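Local structure of putative carbohydrate-active enzyme (Uncultured organism, 5WH8) at residues S272-K284 / A287-G300. The protein probably hydrolyses O-glycosidic bonds of cellulose through its family 5 glycoside hydrolase domain, the part of a longer multi-modular protein present here. Numbering follows the deposited sequence.
With EDO (1,2-ethanediol), chain M.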
loop_
_atom_site.group_PDB
_atom_site.type_symbol
_atom_site.label_atom_id
_atom_site.label_comp_id
_atom_site.label_asym_id
_atom_site.label_seq_id
_atom_site.Cartn_x
_atom_site.Cartn_y
_atom_site.Cartn_z
ATOM N N SER A 272 -6.639 0.207 -9.424
ATOM C CA SER A 272 -7.327 0.260 -8.118
ATOM C C SER A 272 -8.499 -0.707 -8.163
ATOM O O SER A 272 -8.989 -1.053 -9.252
ATOM C CB SER A 272 -7.855 1.665 -7.792
ATOM O OG SER A 272 -8.958 1.952 -8.621
ATOM N N PHE A 273 -8.958 -1.109 -6.983
ATOM C CA PHE A 273 -10.203 -1.860 -6.838
ATOM C C PHE A 273 -11.365 -0.894 -6.720
ATOM O O PHE A 273 -11.680 -0.407 -5.622
ATOM C CB PHE A 273 -10.151 -2.771 -5.614
ATOM C CG PHE A 273 -11.308 -3.739 -5.533
ATOM C CD1 PHE A 273 -11.386 -4.829 -6.377
ATOM C CD2 PHE A 273 -12.313 -3.546 -4.607
ATOM C CE1 PHE A 273 -12.464 -5.728 -6.284
ATOM C CE2 PHE A 273 -13.371 -4.437 -4.503
ATOM C CZ PHE A 273 -13.447 -5.524 -5.339
ATOM N N ALA A 274 -11.975 -0.594 -7.864
ATOM C CA ALA A 274 -13.045 0.381 -7.980
ATOM C C ALA A 274 -13.697 0.136 -9.337
ATOM O O ALA A 274 -13.087 -0.521 -10.192
ATOM C CB ALA A 274 -12.506 1.799 -7.877
ATOM N N ASP A 275 -14.919 0.640 -9.531
ATOM C CA ASP A 275 -15.618 0.478 -10.815
ATOM C C ASP A 275 -15.808 1.800 -11.555
ATOM O O ASP A 275 -16.726 1.936 -12.353
ATOM C CB ASP A 275 -16.969 -0.219 -10.602
ATOM C CG ASP A 275 -17.922 0.573 -9.724
ATOM O OD1 ASP A 275 -17.505 1.545 -9.063
ATOM O OD2 ASP A 275 -19.122 0.194 -9.690
ATOM N N LYS A 276 -14.928 2.766 -11.295
ATOM C CA LYS A 276 -14.850 3.999 -12.084
ATOM C C LYS A 276 -14.584 3.678 -13.557
ATOM O O LYS A 276 -13.796 2.779 -13.859
ATOM C CB LYS A 276 -13.742 4.903 -11.521
ATOM C CG LYS A 276 -13.683 6.306 -12.103
ATOM C CD LYS A 276 -12.738 7.175 -11.312
ATOM C CE LYS A 276 -12.652 8.602 -11.868
ATOM N NZ LYS A 276 -14.020 9.148 -12.131
ATOM N N PRO A 277 -15.216 4.408 -14.501
ATOM C CA PRO A 277 -14.995 4.080 -15.911
ATOM C C PRO A 277 -13.683 4.667 -16.449
ATOM O O PRO A 277 -13.661 5.518 -17.340
ATOM C CB PRO A 277 -16.242 4.675 -16.615
ATOM C CG PRO A 277 -16.709 5.733 -15.741
ATOM C CD PRO A 277 -16.303 5.392 -14.323
ATOM N N GLU A 278 -12.575 4.186 -15.892
ATOM C CA GLU A 278 -11.234 4.505 -16.392
ATOM C C GLU A 278 -10.465 3.186 -16.468
ATOM O O GLU A 278 -10.738 2.257 -15.693
ATOM C CB GLU A 278 -10.494 5.509 -15.485
ATOM C CG GLU A 278 -10.324 5.033 -14.033
ATOM C CD GLU A 278 -9.815 6.114 -13.087
ATOM O OE1 GLU A 278 -9.800 7.301 -13.471
ATOM O OE2 GLU A 278 -9.442 5.775 -11.945
ATOM N N SER A 279 -9.502 3.083 -17.380
ATOM C CA SER A 279 -8.957 1.775 -17.704
ATOM C C SER A 279 -8.112 1.146 -16.590
ATOM O O SER A 279 -7.935 -0.084 -16.607
ATOM C CB SER A 279 -8.128 1.846 -18.982
ATOM O OG SER A 279 -7.158 2.845 -18.886
ATOM N N SER A 280 -7.612 1.930 -15.624
ATOM C CA SER A 280 -6.849 1.340 -14.503
ATOM C C SER A 280 -7.773 0.699 -13.455
ATOM O O SER A 280 -7.329 -0.123 -12.635
ATOM C CB SER A 280 -5.955 2.391 -13.826
ATOM O OG SER A 280 -6.695 3.372 -13.134
ATOM N N ALA A 281 -9.059 1.047 -13.490
ATOM C CA ALA A 281 -10.029 0.464 -12.550
ATOM C C ALA A 281 -10.187 -1.022 -12.851
ATOM O O ALA A 281 -10.369 -1.401 -14.017
ATOM C CB ALA A 281 -11.378 1.188 -12.650
ATOM N N ALA A 282 -10.119 -1.867 -11.809
ATOM C CA ALA A 282 -10.088 -3.326 -11.982
ATOM C C ALA A 282 -11.480 -3.957 -12.175
ATOM O O ALA A 282 -11.577 -5.104 -12.616
ATOM C CB ALA A 282 -9.380 -3.960 -10.778
ATOM N N LEU A 283 -12.541 -3.193 -11.873
ATOM C CA LEU A 283 -13.932 -3.652 -12.056
ATOM C C LEU A 283 -14.604 -2.888 -13.196
ATOM O O LEU A 283 -14.342 -1.687 -13.406
ATOM C CB LEU A 283 -14.750 -3.439 -10.779
ATOM C CG LEU A 283 -14.274 -4.184 -9.519
ATOM C CD1 LEU A 283 -14.958 -3.638 -8.278
ATOM C CD2 LEU A 283 -14.541 -5.661 -9.682
ATOM N N LYS A 284 -15.500 -3.571 -13.901
ATOM C CA LYS A 284 -16.342 -2.925 -14.902
ATOM C C LYS A 284 -17.328 -1.988 -14.249
ATOM O O LYS A 284 -17.782 -2.230 -13.135
ATOM C CB LYS A 284 -17.100 -3.975 -15.734
ATOM C CG LYS A 284 -16.199 -4.845 -16.568
ATOM C CD LYS A 284 -16.946 -5.696 -17.567
ATOM C CE LYS A 284 -16.001 -6.181 -18.656
ATOM N NZ LYS A 284 -16.683 -7.051 -19.652
ATOM N N ALA A 287 -20.257 -2.715 -11.303
ATOM C CA ALA A 287 -20.017 -3.868 -10.449
ATOM C C ALA A 287 -20.394 -3.602 -8.982
ATOM O O ALA A 287 -20.795 -4.523 -8.269
ATOM C CB ALA A 287 -18.554 -4.306 -10.546
ATOM N N SER A 288 -20.256 -2.364 -8.509
ATOM C CA SER A 288 -20.624 -2.091 -7.111
ATOM C C SER A 288 -22.147 -2.031 -6.939
ATOM O O SER A 288 -22.637 -2.198 -5.824
ATOM C CB SER A 288 -19.984 -0.798 -6.597
ATOM O OG SER A 288 -20.482 0.342 -7.248
ATOM N N ASN A 289 -22.885 -1.815 -8.028
ATOM C CA ASN A 289 -24.355 -1.860 -7.981
ATOM C C ASN A 289 -24.855 -3.301 -7.924
ATOM O O ASN A 289 -25.758 -3.616 -7.150
ATOM C CB ASN A 289 -24.975 -1.161 -9.194
ATOM C CG ASN A 289 -24.807 0.353 -9.158
ATOM O OD1 ASN A 289 -24.712 0.959 -8.090
ATOM N ND2 ASN A 289 -24.788 0.967 -10.336
ATOM N N SER A 290 -24.239 -4.179 -8.718
ATOM C CA SER A 290 -24.615 -5.589 -8.755
ATOM C C SER A 290 -24.035 -6.406 -7.609
ATOM O O SER A 290 -24.587 -7.442 -7.218
ATOM C CB SER A 290 -24.155 -6.215 -10.079
ATOM O OG SER A 290 -22.738 -6.270 -10.122
ATOM N N GLY A 291 -22.907 -5.959 -7.074
ATOM C CA GLY A 291 -22.204 -6.710 -6.053
ATOM C C GLY A 291 -21.369 -7.844 -6.612
ATOM O O GLY A 291 -20.987 -8.747 -5.881
ATOM N N ASP A 292 -21.116 -7.814 -7.916
ATOM C CA ASP A 292 -20.350 -8.877 -8.567
ATOM C C ASP A 292 -18.874 -8.490 -8.600
ATOM O O ASP A 292 -18.388 -7.860 -9.537
ATOM C CB ASP A 292 -20.879 -9.142 -9.985
ATOM C CG ASP A 292 -20.288 -10.391 -10.607
ATOM O OD1 ASP A 292 -19.290 -10.908 -10.078
ATOM O OD2 ASP A 292 -20.816 -10.871 -11.651
ATOM N N TRP A 293 -18.177 -8.873 -7.544
ATOM C CA TRP A 293 -16.818 -8.421 -7.313
ATOM C C TRP A 293 -15.796 -9.133 -8.187
ATOM O O TRP A 293 -14.603 -8.849 -8.083
ATOM C CB TRP A 293 -16.491 -8.607 -5.826
ATOM C CG TRP A 293 -17.518 -7.953 -4.959
ATOM C CD1 TRP A 293 -18.370 -8.566 -4.062
ATOM C CD2 TRP A 293 -17.821 -6.560 -4.916
ATOM N NE1 TRP A 293 -19.179 -7.621 -3.472
ATOM C CE2 TRP A 293 -18.866 -6.385 -3.977
ATOM C CE3 TRP A 293 -17.322 -5.441 -5.581
ATOM C CZ2 TRP A 293 -19.423 -5.130 -3.709
ATOM C CZ3 TRP A 293 -17.868 -4.180 -5.298
ATOM C CH2 TRP A 293 -18.908 -4.046 -4.365
ATOM N N ASN A 294 -16.257 -10.013 -9.075
ATOM C CA ASN A 294 -15.389 -10.680 -10.034
ATOM C C ASN A 294 -15.673 -10.235 -11.480
ATOM O O ASN A 294 -15.116 -10.783 -12.438
ATOM C CB ASN A 294 -15.524 -12.197 -9.889
ATOM C CG ASN A 294 -14.920 -12.705 -8.590
ATOM O OD1 ASN A 294 -13.713 -12.684 -8.421
ATOM N ND2 ASN A 294 -15.757 -13.153 -7.669
ATOM N N MET A 295 -16.528 -9.231 -11.637
ATOM C CA MET A 295 -16.815 -8.653 -12.958
ATOM C C MET A 295 -15.702 -7.681 -13.352
ATOM O O MET A 295 -15.855 -6.457 -13.255
ATOM C CB MET A 295 -18.162 -7.950 -12.959
ATOM C CG MET A 295 -18.633 -7.553 -14.351
ATOM S SD MET A 295 -18.992 -8.953 -15.450
ATOM C CE MET A 295 -20.666 -9.345 -14.914
ATOM N N VAL A 296 -14.579 -8.258 -13.771
ATOM C CA VAL A 296 -13.337 -7.512 -13.984
ATOM C C VAL A 296 -13.272 -6.832 -15.348
ATOM O O VAL A 296 -13.844 -7.305 -16.335
ATOM C CB VAL A 296 -12.099 -8.415 -13.843
ATOM C CG1 VAL A 296 -11.900 -8.818 -12.379
ATOM C CG2 VAL A 296 -12.189 -9.642 -14.717
ATOM N N SER A 297 -12.567 -5.711 -15.369
ATOM C CA SER A 297 -12.159 -5.022 -16.578
ATOM C C SER A 297 -10.993 -5.746 -17.259
ATOM O O SER A 297 -10.492 -6.736 -16.733
ATOM C CB SER A 297 -11.713 -3.606 -16.228
ATOM O OG SER A 297 -10.551 -3.676 -15.411
ATOM N N GLU A 298 -10.529 -5.201 -18.388
ATOM C CA GLU A 298 -9.361 -5.771 -19.057
ATOM C C GLU A 298 -8.141 -5.731 -18.108
ATOM O O GLU A 298 -7.414 -6.728 -17.957
ATOM C CB GLU A 298 -9.076 -5.027 -20.366
ATOM C CG GLU A 298 -7.932 -5.596 -21.168
ATOM C CD GLU A 298 -7.668 -4.832 -22.473
ATOM O OE1 GLU A 298 -8.242 -3.742 -22.669
ATOM O OE2 GLU A 298 -6.889 -5.340 -23.307
ATOM N N SER A 299 -7.924 -4.583 -17.459
ATOM C CA SER A 299 -6.829 -4.470 -16.484
ATOM C C SER A 299 -7.034 -5.398 -15.271
ATOM O O SER A 299 -6.100 -6.081 -14.832
ATOM C CB SER A 299 -6.665 -3.008 -16.015
ATOM O OG SER A 299 -5.556 -2.844 -15.113
ATOM N N GLY A 300 -8.255 -5.472 -14.747
ATOM C CA GLY A 300 -8.542 -6.364 -13.633
ATOM C C GLY A 300 -8.320 -7.847 -13.964
ATOM O O GLY A 300 -7.871 -8.650 -13.130
HETATM C C1 EDO M . -7.077 8.118 -10.589
HETATM O O1 EDO M . -7.411 6.837 -11.152
HETATM C C2 EDO M . -7.988 9.266 -11.057
HETATM O O2 EDO M . -9.371 8.878 -11.160
HETATM O O HOH W 1 -9.062 -1.961 -18.162
HETATM O O HOH W 2 -6.387 -2.665 -12.514
#
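The loop that leaves the eighth and last strand of the TIM barrel, 268-273, meets the chain leading into helix 298-307 here, and Ser-297, the N-cap of that helix, bonds to the loop as well. Its OG accepts from Gly-300 N, the capping bond, and donates to Ala-281 O at 2.7 Å, in the carbonyl plane and on a lone pair; chi1 of 65° sets the hydroxyl between its own N and carbonyl carbon. Ser-297 N binds the next carbonyl, Ala-282 O, from above its plane, while Gly-300 CA adds a CH...O contact to that oxygen at 3.4 Å. Two waters extend the join to the first turn of the helix, one linking Ser-279 O to Ser-299 N, the other Ser-280 O to Ser-299 OG, which also bonds Thr-240. Leu-283 and Val-296 form a lone antiparallel bridge as a non-hydrogen-bonded pair, flanked by the bond from Ser-297 N and by a nearly straight one from Lys-284 N to Met-295 O (175° at the hydrogen). From this bridge residue, Leu-283 CD1 lies over the rim of one Phe-273 face and reaches the edge of the Trp-293 ring at CE3 (4.0 Å); helix 48-56 packs on both aromatics. At the start of the short helix 287-290, Asp-275 OD2 takes two bonds from one face of its carboxylate, from Ser-288 OG on the syn side at 2.8 Å and from Ser-288 N above the plane at 3.0 Å.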